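Long-range contacts in putative aldehyde dehydrogenase (Burkholderia cenocepacia, PDB 4YWE), which binds calcium and magnesium ions and, as an aldehyde dehydrogenase family member, probably oxidises aldehydes with NAD or NADP as acceptor: residues Y139-V144 with T481-H486; E146-T151 with A174-V179; S261-F266 with P276-A281; L297-V302 with M398-E403. One frame throughout, in Å; residues are numbered along the deposited sequence.

Contact 1. Residues Y139-V144 with T481-H486; sequences YTVLTV and TIAIRH
Strands 139-144 and 481-485 run antiparallel, their axes 166° apart, and pair through four backbone hydrogen bonds: Thr-140 and Leu-142 each give an N-H and accept one in return from Ile-484 and Ile-482. On one face Tyr-139 and Arg-485 form a non-hydrogen-bonded pair. The extended arginine, CG anti to its N (chi1 -177°), lays its aliphatic part over the phenol ring, with Arg-485 CB 3.9 Å from the Tyr-139 centroid in a CH-pi contact and Arg-485 CD 3.3 Å from Tyr-139 OH. The guanidinium plane stands 74° from the ring. On the other face Leu-142 CD2 meets Ile-482 CB at 3.9 Å and Ile-484 CD1 at 3.7 Å. Beyond the strand end, His-486 offers its ring edge to Thr-140: His-486 NE2 lies 2.6 Å from Thr-140 OG1 in a short hydrogen bond, and the two side chains cross at about a right angle. Thr-481 to Ile-484 also pair in parallel with a strand of a second subunit, and Thr-140 packs on Leu-142 of the fourth subunit. Such an antiparallel pair, projecting from the body of the chain and continued by a neighbour's strand, is consistent with the oligomerisation arm of tetrameric aldehyde dehydrogenases.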
loop_
_atom_site.group_PDB
_atom_site.type_symbol
_atom_site.label_atom_id
_atom_site.label_comp_id
_atom_site.label_asym_id
_atom_site.label_seq_id
_atom_site.Cartn_x
_atom_site.Cartn_y
_atom_site.Cartn_z
ATOM N N TYR A 139 -21.303 -7.799 -2.983
ATOM C CA TYR A 139 -20.076 -8.574 -2.856
ATOM C C TYR A 139 -19.076 -7.915 -1.917
ATOM O O TYR A 139 -18.998 -6.691 -1.834
ATOM C CB TYR A 139 -19.421 -8.775 -4.224
ATOM C CG TYR A 139 -19.884 -10.002 -4.971
ATOM C CD1 TYR A 139 -21.021 -9.968 -5.767
ATOM C CD2 TYR A 139 -19.175 -11.193 -4.890
ATOM C CE1 TYR A 139 -21.443 -11.090 -6.456
ATOM C CE2 TYR A 139 -19.588 -12.318 -5.575
ATOM C CZ TYR A 139 -20.722 -12.261 -6.355
ATOM O OH TYR A 139 -21.137 -13.381 -7.037
ATOM N N THR A 140 -18.311 -8.741 -1.214
ATOM C CA THR A 140 -17.167 -8.266 -0.447
ATOM C C THR A 140 -15.949 -9.115 -0.793
ATOM O O THR A 140 -15.952 -10.332 -0.605
ATOM C CB THR A 140 -17.420 -8.312 1.071
ATOM O OG1 THR A 140 -18.419 -7.345 1.420
ATOM C CG2 THR A 140 -16.138 -7.994 1.827
ATOM N N VAL A 141 -14.913 -8.467 -1.308
ATOM C CA VAL A 141 -13.712 -9.170 -1.734
ATOM C C VAL A 141 -12.541 -8.799 -0.837
ATOM O O VAL A 141 -12.223 -7.623 -0.675
ATOM C CB VAL A 141 -13.391 -8.871 -3.207
ATOM C CG1 VAL A 141 -12.064 -9.501 -3.604
ATOM C CG2 VAL A 141 -14.517 -9.367 -4.105
ATOM N N LEU A 142 -11.911 -9.805 -0.245
ATOM C CA LEU A 142 -10.722 -9.583 0.567
ATOM C C LEU A 142 -9.589 -10.496 0.113
ATOM O O LEU A 142 -9.826 -11.567 -0.448
ATOM C CB LEU A 142 -11.015 -9.802 2.055
ATOM C CG LEU A 142 -11.414 -11.195 2.548
ATOM C CD1 LEU A 142 -11.059 -11.352 4.017
ATOM C CD2 LEU A 142 -12.900 -11.447 2.341
ATOM N N THR A 143 -8.359 -10.060 0.349
ATOM C CA THR A 143 -7.189 -10.862 0.021
ATOM C C THR A 143 -6.341 -11.081 1.264
ATOM O O THR A 143 -6.217 -10.192 2.107
ATOM C CB THR A 143 -6.328 -10.204 -1.073
ATOM O OG1 THR A 143 -5.705 -9.024 -0.551
ATOM C CG2 THR A 143 -7.177 -9.839 -2.286
ATOM N N VAL A 144 -5.764 -12.271 1.375
ATOM C CA VAL A 144 -4.912 -12.604 2.506
ATOM C C VAL A 144 -3.583 -13.143 1.997
ATOM O O VAL A 144 -3.544 -13.933 1.054
ATOM C CB VAL A 144 -5.596 -13.614 3.446
ATOM C CG1 VAL A 144 -6.702 -12.934 4.240
ATOM C CG2 VAL A 144 -6.146 -14.790 2.655
ATOM N N THR A 481 -7.396 -14.902 -2.738
ATOM C CA THR A 481 -8.515 -13.976 -2.871
ATOM C C THR A 481 -9.825 -14.639 -2.446
ATOM O O THR A 481 -10.150 -15.742 -2.888
ATOM C CB THR A 481 -8.644 -13.452 -4.312
ATOM O OG1 THR A 481 -7.405 -12.854 -4.712
ATOM C CG2 THR A 481 -9.754 -12.417 -4.413
ATOM N N ILE A 482 -10.570 -13.960 -1.582
ATOM C CA ILE A 482 -11.833 -14.487 -1.079
ATOM C C ILE A 482 -12.986 -13.586 -1.504
ATOM O O ILE A 482 -13.076 -12.435 -1.074
ATOM C CB ILE A 482 -11.794 -14.646 0.449
ATOM C CG1 ILE A 482 -10.626 -15.549 0.857
ATOM C CG2 ILE A 482 -13.120 -15.196 0.961
ATOM C CD1 ILE A 482 -10.405 -15.632 2.355
ATOM N N ALA A 483 -13.866 -14.114 -2.347
ATOM C CA ALA A 483 -15.002 -13.348 -2.849
ATOM C C ALA A 483 -16.304 -13.798 -2.195
ATOM O O ALA A 483 -16.784 -14.905 -2.439
ATOM C CB ALA A 483 -15.097 -13.473 -4.362
ATOM N N ILE A 484 -16.874 -12.929 -1.367
ATOM C CA ILE A 484 -18.095 -13.251 -0.640
ATOM C C ILE A 484 -19.319 -12.621 -1.297
ATOM O O ILE A 484 -19.434 -11.398 -1.362
ATOM C CB ILE A 484 -17.999 -12.802 0.829
ATOM C CG1 ILE A 484 -16.662 -13.227 1.435
ATOM C CG2 ILE A 484 -19.169 -13.353 1.629
ATOM C CD1 ILE A 484 -16.383 -12.600 2.784
ATOM N N ARG A 485 -20.230 -13.461 -1.778
ATOM C CA ARG A 485 -21.513 -12.986 -2.283
ATOM C C ARG A 485 -22.535 -13.001 -1.153
ATOM O O ARG A 485 -22.950 -14.067 -0.699
ATOM C CB ARG A 485 -21.994 -13.845 -3.453
ATOM C CG ARG A 485 -23.291 -13.365 -4.080
ATOM C CD ARG A 485 -23.713 -14.266 -5.230
ATOM N NE ARG A 485 -24.964 -13.822 -5.840
ATOM C CZ ARG A 485 -26.169 -14.180 -5.412
ATOM N NH1 ARG A 485 -26.292 -14.988 -4.367
ATOM N NH2 ARG A 485 -27.254 -13.728 -6.026
ATOM N N HIS A 486 -22.936 -11.819 -0.698
ATOM C CA HIS A 486 -23.808 -11.712 0.467
ATOM C C HIS A 486 -25.067 -10.895 0.193
ATOM O O HIS A 486 -26.014 -10.923 0.976
ATOM C CB HIS A 486 -23.039 -11.102 1.643
ATOM C CG HIS A 486 -22.284 -9.856 1.294
ATOM N ND1 HIS A 486 -22.910 -8.677 0.954
ATOM C CD2 HIS A 486 -20.955 -9.607 1.234
ATOM C CE1 HIS A 486 -22.000 -7.754 0.701
ATOM N NE2 HIS A 486 -20.805 -8.292 0.866
#

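Contact 2. Residues E146-T151 with A174-V179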
loop_
_atom_site.group_PDB
_atom_site.type_symbol
_atom_site.label_atom_id
_atom_site.label_comp_id
_atom_site.label_asym_id
_atom_site.label_seq_id
_atom_site.Cartn_x
_atom_site.Cartn_y
_atom_site.Cartn_z
ATOM N N GLU A 146 -0.829 -15.498 2.677
ATOM C CA GLU A 146 -0.535 -16.673 3.485
ATOM C C GLU A 146 0.850 -17.216 3.180
ATOM O O GLU A 146 1.318 -17.121 2.046
ATOM C CB GLU A 146 -1.580 -17.758 3.236
ATOM C CG GLU A 146 -3.004 -17.323 3.511
ATOM C CD GLU A 146 -4.007 -18.312 2.969
ATOM O OE1 GLU A 146 -3.692 -18.969 1.955
ATOM O OE2 GLU A 146 -5.102 -18.439 3.555
ATOM N N PRO A 147 1.505 -17.808 4.191
ATOM C CA PRO A 147 2.810 -18.437 3.967
ATOM C C PRO A 147 2.717 -19.559 2.940
ATOM O O PRO A 147 1.645 -20.140 2.772
ATOM C CB PRO A 147 3.178 -18.986 5.349
ATOM C CG PRO A 147 1.872 -19.133 6.060
ATOM C CD PRO A 147 1.036 -17.991 5.576
ATOM N N HIS A 148 3.820 -19.845 2.254
ATOM C CA HIS A 148 3.857 -20.956 1.311
ATOM C C HIS A 148 3.635 -22.272 2.047
ATOM O O HIS A 148 2.980 -23.182 1.540
ATOM C CB HIS A 148 5.192 -20.992 0.565
ATOM C CG HIS A 148 5.439 -19.795 -0.297
ATOM N ND1 HIS A 148 4.703 -19.530 -1.434
ATOM C CD2 HIS A 148 6.349 -18.797 -0.200
ATOM C CE1 HIS A 148 5.145 -18.420 -1.992
ATOM N NE2 HIS A 148 6.144 -17.954 -1.264
ATOM N N GLY A 149 4.186 -22.355 3.253
ATOM C CA GLY A 149 4.140 -23.572 4.043
ATOM C C GLY A 149 5.527 -23.943 4.521
ATOM O O GLY A 149 6.003 -23.435 5.537
ATOM N N VAL A 150 6.183 -24.829 3.780
ATOM C CA VAL A 150 7.564 -25.182 4.066
ATOM C C VAL A 150 8.473 -24.530 3.032
ATOM O O VAL A 150 8.308 -24.737 1.829
ATOM C CB VAL A 150 7.764 -26.705 4.090
ATOM C CG1 VAL A 150 9.236 -27.041 4.265
ATOM C CG2 VAL A 150 6.931 -27.329 5.200
ATOM N N THR A 151 9.428 -23.734 3.503
ATOM C CA THR A 151 10.362 -23.057 2.612
ATOM C C THR A 151 11.750 -23.676 2.692
ATOM O O THR A 151 12.255 -23.951 3.779
ATOM C CB THR A 151 10.467 -21.553 2.932
ATOM O OG1 THR A 151 10.799 -21.378 4.314
ATOM C CG2 THR A 151 9.149 -20.853 2.637
ATOM N N ALA A 174 6.953 -14.454 7.836
ATOM C CA ALA A 174 5.814 -14.682 6.953
ATOM C C ALA A 174 4.951 -15.848 7.435
ATOM O O ALA A 174 3.814 -16.012 6.993
ATOM C CB ALA A 174 6.293 -14.931 5.531
ATOM N N GLY A 175 5.499 -16.659 8.337
ATOM C CA GLY A 175 4.754 -17.760 8.920
ATOM C C GLY A 175 5.102 -19.130 8.366
ATOM O O GLY A 175 4.389 -20.106 8.609
ATOM N N ASN A 176 6.202 -19.206 7.626
ATOM C CA ASN A 176 6.647 -20.467 7.045
ATOM C C ASN A 176 7.504 -21.266 8.023
ATOM O O ASN A 176 8.085 -20.710 8.956
ATOM C CB ASN A 176 7.443 -20.217 5.760
ATOM C CG ASN A 176 6.649 -19.451 4.719
ATOM O OD1 ASN A 176 5.883 -20.035 3.953
ATOM N ND2 ASN A 176 6.836 -18.137 4.680
ATOM N N ALA A 177 7.569 -22.576 7.805
ATOM C CA ALA A 177 8.525 -23.429 8.501
ATOM C C ALA A 177 9.704 -23.669 7.565
ATOM O O ALA A 177 9.516 -23.831 6.361
ATOM C CB ALA A 177 7.883 -24.739 8.922
ATOM N N CYS A 178 10.915 -23.689 8.110
ATOM C CA CYS A 178 12.109 -23.606 7.273
ATOM C C CYS A 178 12.973 -24.864 7.266
ATOM O O CYS A 178 13.188 -25.496 8.300
ATOM C CB CYS A 178 12.962 -22.415 7.714
ATOM S SG CYS A 178 12.074 -20.844 7.706
ATOM N N VAL A 179 13.465 -25.211 6.081
ATOM C CA VAL A 179 14.457 -26.264 5.917
ATOM C C VAL A 179 15.686 -25.644 5.268
ATOM O O VAL A 179 15.606 -25.112 4.160
ATOM C CB VAL A 179 13.919 -27.435 5.081
ATOM C CG1 VAL A 179 14.997 -28.498 4.907
ATOM C CG2 VAL A 179 12.680 -28.024 5.732
#
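Asn-176 carries much of this contact, reaching Pro-147, Gly-149 and Thr-151. Asn-176 CB lies 3.5 Å from Gly-149 O and near Thr-151 CG2. Next along the chain, Asn-176 CG is 3.5 Å from Thr-151 CG2, the two side chains crossing at about a right angle, while Pro-147 CB packs against the amide, 3.2 Å from Asn-176 OD1. Because CG sits anti to the carbonyl carbon (chi1 -58°), the amide is turned toward the 147-149 turn, where Asn-176 OD1 accepts a hydrogen bond from Gly-149 N at 3.0 Å. This donor lies in the plane of the amide carbonyl, with an N-H...O angle of 164°. At the other branch of the tip, ND2 is bonded to Phe-476 O and Ala-171 O, and partners on both amide atoms fix the rotation of the group. Past Asn-176 the strands pair in parallel: Ala-177 N bonds to Gly-149 O, Thr-151 N to Ala-177 O at 2.9 Å, and Val-179 N to Thr-151 O. Val-150 CG1 meets Val-179 CG2 at 3.9 Å, and helix 48-63 covers this pair. Gly-175 ends helix 160-174 in a Schellman motif, its positive phi (103°) turning the chain into strand 177-182. Strand 139-155, helix 160-174 and strand 177-182 thus make a beta-alpha-beta crossover, the repeating element of a Rossmann-type sheet.

Contact 3. Residues S261-F266 with P276-A281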
loop_
_atom_site.group_PDB
_atom_site.type_symbol
_atom_site.label_atom_id
_atom_site.label_comp_id
_atom_site.label_asym_id
_atom_site.label_seq_id
_atom_site.Cartn_x
_atom_site.Cartn_y
_atom_site.Cartn_z
ATOM N N SER A 261 29.004 -5.823 -10.646
ATOM C CA SER A 261 28.505 -4.497 -10.297
ATOM C C SER A 261 29.531 -3.391 -10.526
ATOM O O SER A 261 30.658 -3.472 -10.040
ATOM C CB SER A 261 28.046 -4.488 -8.840
ATOM O OG SER A 261 27.028 -5.453 -8.628
ATOM N N PRO A 262 29.130 -2.348 -11.269
ATOM C CA PRO A 262 30.000 -1.227 -11.628
ATOM C C PRO A 262 29.907 -0.021 -10.694
ATOM O O PRO A 262 28.835 0.301 -10.177
ATOM C CB PRO A 262 29.497 -0.852 -13.021
ATOM C CG PRO A 262 28.024 -1.117 -12.939
ATOM C CD PRO A 262 27.845 -2.289 -11.989
ATOM N N GLN A 263 31.045 0.633 -10.486
ATOM C CA GLN A 263 31.094 1.936 -9.838
ATOM C C GLN A 263 31.307 2.998 -10.912
ATOM O O GLN A 263 32.308 2.966 -11.626
ATOM C CB GLN A 263 32.218 1.992 -8.802
ATOM C CG GLN A 263 32.098 0.977 -7.678
ATOM C CD GLN A 263 31.432 1.549 -6.444
ATOM O OE1 GLN A 263 30.622 2.471 -6.531
ATOM N NE2 GLN A 263 31.779 1.008 -5.280
ATOM N N ILE A 264 30.367 3.930 -11.032
ATOM C CA ILE A 264 30.438 4.951 -12.073
ATOM C C ILE A 264 30.866 6.293 -11.484
ATOM O O ILE A 264 30.136 6.893 -10.695
ATOM C CB ILE A 264 29.095 5.082 -12.811
ATOM C CG1 ILE A 264 28.601 3.708 -13.266
ATOM C CG2 ILE A 264 29.229 6.021 -14.001
ATOM C CD1 ILE A 264 27.185 3.713 -13.803
ATOM N N VAL A 265 32.048 6.762 -11.877
ATOM C CA VAL A 265 32.599 7.999 -11.333
ATOM C C VAL A 265 32.731 9.076 -12.407
ATOM O O VAL A 265 33.354 8.856 -13.447
ATOM C CB VAL A 265 33.964 7.748 -10.666
ATOM C CG1 VAL A 265 34.459 9.018 -9.988
ATOM C CG2 VAL A 265 33.867 6.608 -9.665
ATOM N N PHE A 266 32.151 10.244 -12.143
ATOM C CA PHE A 266 32.245 11.379 -13.060
ATOM C C PHE A 266 33.280 12.390 -12.581
ATOM O O PHE A 266 33.728 12.338 -11.437
ATOM C CB PHE A 266 30.884 12.057 -13.218
ATOM C CG PHE A 266 29.900 11.252 -14.011
ATOM C CD1 PHE A 266 29.184 10.229 -13.415
ATOM C CD2 PHE A 266 29.693 11.516 -15.355
ATOM C CE1 PHE A 266 28.282 9.484 -14.143
ATOM C CE2 PHE A 266 28.790 10.775 -16.089
ATOM C CZ PHE A 266 28.083 9.757 -15.484
ATOM N N PRO A 276 37.584 5.775 -0.527
ATOM C CA PRO A 276 37.555 4.648 0.412
ATOM C C PRO A 276 36.409 3.679 0.141
ATOM O O PRO A 276 36.556 2.481 0.380
ATOM C CB PRO A 276 37.381 5.329 1.772
ATOM C CG PRO A 276 36.690 6.601 1.464
ATOM C CD PRO A 276 37.238 7.045 0.140
ATOM N N VAL A 277 35.288 4.191 -0.356
ATOM C CA VAL A 277 34.132 3.355 -0.647
ATOM C C VAL A 277 34.413 2.474 -1.860
ATOM O O VAL A 277 33.996 1.317 -1.905
ATOM C CB VAL A 277 32.868 4.203 -0.866
ATOM C CG1 VAL A 277 31.658 3.307 -1.075
ATOM C CG2 VAL A 277 32.644 5.132 0.320
ATOM N N LEU A 278 35.128 3.023 -2.840
ATOM C CA LEU A 278 35.519 2.260 -4.023
ATOM C C LEU A 278 36.380 1.060 -3.641
ATOM O O LEU A 278 36.305 0.003 -4.267
ATOM C CB LEU A 278 36.279 3.144 -5.016
ATOM C CG LEU A 278 35.514 4.276 -5.703
ATOM C CD1 LEU A 278 36.437 5.069 -6.617
ATOM C CD2 LEU A 278 34.325 3.733 -6.474
ATOM N N VAL A 279 37.196 1.235 -2.606
ATOM C CA VAL A 279 38.128 0.201 -2.177
ATOM C C VAL A 279 37.413 -0.886 -1.384
ATOM O O VAL A 279 37.490 -2.065 -1.725
ATOM C CB VAL A 279 39.282 0.807 -1.356
ATOM C CG1 VAL A 279 40.154 -0.291 -0.770
ATOM C CG2 VAL A 279 40.112 1.749 -2.219
ATOM N N SER A 280 36.711 -0.485 -0.327
ATOM C CA SER A 280 36.052 -1.442 0.557
ATOM C C SER A 280 34.970 -2.244 -0.162
ATOM O O SER A 280 34.656 -3.360 0.238
ATOM C CB SER A 280 35.450 -0.725 1.769
ATOM O OG SER A 280 34.513 0.260 1.373
ATOM N N ALA A 281 34.412 -1.681 -1.229
ATOM C CA ALA A 281 33.358 -2.356 -1.979
ATOM C C ALA A 281 33.869 -3.608 -2.695
ATOM O O ALA A 281 33.082 -4.475 -3.074
ATOM C CB ALA A 281 32.729 -1.402 -2.982
HETATM O O HOH W 1 34.340 -0.854 -5.913
#
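Leu-278 CD2 sits against the bent Gln-263 side chain, which the leucine crosses at a slant, and touches it from base to tip: it is 3.6 Å from Gln-263 CB and equally close to Gln-263 CD. The turn at chi2 (-96°) folds the glutamine about this methyl instead of sending it straight toward the helix. Its amide nitrogen, Gln-263 NE2, comes 3.5 Å from Ala-281 CB, and the other leucine branch is looser, Leu-278 CD1 standing 4.3 Å from Val-265 CG2. No direct hydrogen bond joins the segments. A water does so instead, accepting from Gln-263 NE2 at 3.2 Å and donating to Leu-278 O at 2.7 Å. These are elements of a beta-alpha-beta crossover, strand 261-265, helix 271-283 and strand 293-299, in which the helix packs on the sheet; the axes of 276-281 and 261-265 approach to 10.5 Å and run nearly antiparallel, at 170°. Further out, Gln-263 OE1 accepts from Trp-422 NE1, so both ends of the buried amide are engaged and its rotation is set. Trp-422 also packs on Val-265 and Leu-278, while Leu-306 of helix 303-315 touches both of those residues. Tyr-446 lies against Gln-263, Val-277 and Ala-281.

Contact 4. Residues L297-V302 with M398-E403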
loop_
_atom_site.group_PDB
_atom_site.type_symbol
_atom_site.label_atom_id
_atom_site.label_comp_id
_atom_site.label_asym_id
_atom_site.label_seq_id
_atom_site.Cartn_x
_atom_site.Cartn_y
_atom_site.Cartn_z
ATOM N N LEU A 297 34.033 2.506 -13.407
ATOM C CA LEU A 297 33.968 3.239 -14.663
ATOM C C LEU A 297 34.194 4.720 -14.391
ATOM O O LEU A 297 33.388 5.364 -13.721
ATOM C CB LEU A 297 32.621 3.015 -15.351
ATOM C CG LEU A 297 32.122 1.567 -15.381
ATOM C CD1 LEU A 297 30.738 1.481 -16.005
ATOM C CD2 LEU A 297 33.104 0.668 -16.118
ATOM N N ILE A 298 35.296 5.252 -14.908
ATOM C CA ILE A 298 35.701 6.617 -14.601
ATOM C C ILE A 298 35.657 7.495 -15.843
ATOM O O ILE A 298 36.149 7.106 -16.900
ATOM C CB ILE A 298 37.110 6.645 -13.983
ATOM C CG1 ILE A 298 37.269 5.526 -12.954
ATOM C CG2 ILE A 298 37.389 8.004 -13.362
ATOM C CD1 ILE A 298 38.707 5.267 -12.552
ATOM N N GLU A 299 35.072 8.682 -15.713
ATOM C CA GLU A 299 35.074 9.647 -16.805
ATOM C C GLU A 299 36.516 9.981 -17.174
ATOM O O GLU A 299 37.386 10.031 -16.305
ATOM C CB GLU A 299 34.304 10.912 -16.418
ATOM C CG GLU A 299 34.171 11.928 -17.540
ATOM C CD GLU A 299 33.324 13.121 -17.148
ATOM O OE1 GLU A 299 32.679 13.070 -16.079
ATOM O OE2 GLU A 299 33.305 14.113 -17.908
ATOM N N ARG A 300 36.761 10.195 -18.464
ATOM C CA ARG A 300 38.113 10.368 -18.989
ATOM C C ARG A 300 38.909 11.465 -18.281
ATOM O O ARG A 300 40.110 11.318 -18.055
ATOM C CB ARG A 300 38.059 10.668 -20.488
ATOM C CG ARG A 300 37.501 9.533 -21.329
ATOM C CD ARG A 300 37.748 9.772 -22.811
ATOM N NE ARG A 300 37.367 8.621 -23.625
ATOM C CZ ARG A 300 37.527 8.549 -24.942
ATOM N NH1 ARG A 300 38.066 9.565 -25.603
ATOM N NH2 ARG A 300 37.152 7.461 -25.599
ATOM N N ALA A 301 38.233 12.554 -17.928
ATOM C CA ALA A 301 38.887 13.711 -17.324
ATOM C C ALA A 301 39.597 13.368 -16.014
ATOM O O ALA A 301 40.629 13.954 -15.692
ATOM C CB ALA A 301 37.876 14.823 -17.094
ATOM N N VAL A 302 39.044 12.421 -15.263
ATOM C CA VAL A 302 39.615 12.060 -13.970
ATOM C C VAL A 302 40.017 10.588 -13.921
ATOM O O VAL A 302 40.225 10.036 -12.841
ATOM C CB VAL A 302 38.635 12.385 -12.826
ATOM C CG1 VAL A 302 38.403 13.886 -12.737
ATOM C CG2 VAL A 302 37.321 11.646 -13.022
ATOM N N MET A 398 38.376 1.115 -16.133
ATOM C CA MET A 398 38.335 1.553 -17.524
ATOM C C MET A 398 37.643 2.911 -17.604
ATOM O O MET A 398 36.962 3.319 -16.663
ATOM C CB MET A 398 37.608 0.530 -18.396
ATOM C CG MET A 398 36.133 0.386 -18.064
ATOM S SD MET A 398 35.364 -1.033 -18.865
ATOM C CE MET A 398 36.076 -2.382 -17.925
ATOM N N ARG A 399 37.808 3.603 -18.725
ATOM C CA ARG A 399 37.258 4.949 -18.868
ATOM C C ARG A 399 36.002 4.993 -19.741
ATOM O O ARG A 399 35.713 4.053 -20.482
ATOM C CB ARG A 399 38.317 5.892 -19.448
ATOM C CG ARG A 399 38.725 5.567 -20.875
ATOM C CD ARG A 399 39.764 6.551 -21.393
ATOM N NE ARG A 399 39.968 6.423 -22.834
ATOM C CZ ARG A 399 40.701 7.258 -23.563
ATOM N NH1 ARG A 399 41.308 8.289 -22.990
ATOM N NH2 ARG A 399 40.829 7.064 -24.869
ATOM N N PHE A 400 35.256 6.090 -19.633
ATOM C CA PHE A 400 34.132 6.359 -20.528
ATOM C C PHE A 400 34.092 7.846 -20.879
ATOM O O PHE A 400 34.581 8.682 -20.120
ATOM C CB PHE A 400 32.802 5.909 -19.908
ATOM C CG PHE A 400 32.396 6.680 -18.675
ATOM C CD1 PHE A 400 31.711 7.883 -18.782
ATOM C CD2 PHE A 400 32.669 6.185 -17.411
ATOM C CE1 PHE A 400 31.331 8.586 -17.655
ATOM C CE2 PHE A 400 32.288 6.883 -16.279
ATOM C CZ PHE A 400 31.618 8.084 -16.401
ATOM N N VAL A 401 33.504 8.170 -22.026
ATOM C CA VAL A 401 33.511 9.544 -22.514
ATOM C C VAL A 401 32.290 10.328 -22.026
ATOM O O VAL A 401 32.407 11.502 -21.671
ATOM C CB VAL A 401 33.613 9.581 -24.061
ATOM C CG1 VAL A 401 32.485 8.787 -24.708
ATOM C CG2 VAL A 401 33.629 11.017 -24.570
ATOM N N ASP A 402 31.128 9.684 -21.990
ATOM C CA ASP A 402 29.893 10.373 -21.624
ATOM C C ASP A 402 28.919 9.466 -20.876
ATOM O O ASP A 402 29.230 8.311 -20.589
ATOM C CB ASP A 402 29.217 10.950 -22.873
ATOM C CG ASP A 402 28.984 9.906 -23.956
ATOM O OD1 ASP A 402 28.931 8.698 -23.640
ATOM O OD2 ASP A 402 28.850 10.299 -25.134
ATOM N N GLU A 403 27.738 9.999 -20.575
ATOM C CA GLU A 403 26.708 9.246 -19.863
ATOM C C GLU A 403 26.260 8.022 -20.655
ATOM O O GLU A 403 26.048 6.952 -20.087
ATOM C CB GLU A 403 25.498 10.136 -19.559
ATOM C CG GLU A 403 25.774 11.265 -18.582
ATOM C CD GLU A 403 24.513 12.008 -18.181
ATOM O OE1 GLU A 403 23.407 11.464 -18.389
ATOM O OE2 GLU A 403 24.625 13.137 -17.658
#
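The guanidinium groups of Arg-300 and Arg-399 lie flat on one another, planes 12° apart and centres separated by 3.7 Å. Arg-399 NH2 sits over the centre of the Arg-300 group, whose opposite face is covered by Val-401 CB, 3.9 Å from Arg-300 NE and offset toward the rim. The Phe-400 ring is the second flat group. One face receives the Glu-299 backbone, with Glu-299 CA over its centre and Glu-299 N 3.4 Å from Phe-400 CE2; at its edge, Leu-297 O stands 3.2 Å from Phe-400 CE2. The phenylalanine CG lies between N and the carbonyl carbon (chi1 66°), which swings the ring toward the neighbouring strand. Leu-297 CB meets Phe-400 CD2 at 3.8 Å, and Leu-297 CD2 runs beside Met-398 CG at 3.6 Å. Three backbone bonds join the segments, which pair in parallel although the strand axes are 48° apart: Ile-298 N to Met-398 O, Phe-400 N to Ile-298 O and, just past its strand, Arg-300 N to Phe-400 O at 3.1 Å. Phe-266 meets the Phe-400 ring edge to face. Both stacked arginines are exposed, so their pairing probably depends on solvent screening of the like charges, with the strand pairing holding them side by side.

In the fold
Contacts 1 and 2 share strand 139-155 and one mixed sheet: contact 2 lies where that strand enters the body of the chain, and contact 1, with its centre 24 Å away, on the projecting part. Contacts 3 and 4 belong to the second sheet, where strands 261-265 and 293-299 are neighbours; their centres are 13 Å apart and Val-265 N probably bonds to Leu-297 O. The two pairs lie far from each other, contacts 2 and 3 on opposite sides of the chain's centre, 37 Å between centres. Contacts 2, 3 and 4 close in that order, all within the span between the segments of contact 1, which returns the C-terminal strand to the arm used in assembly.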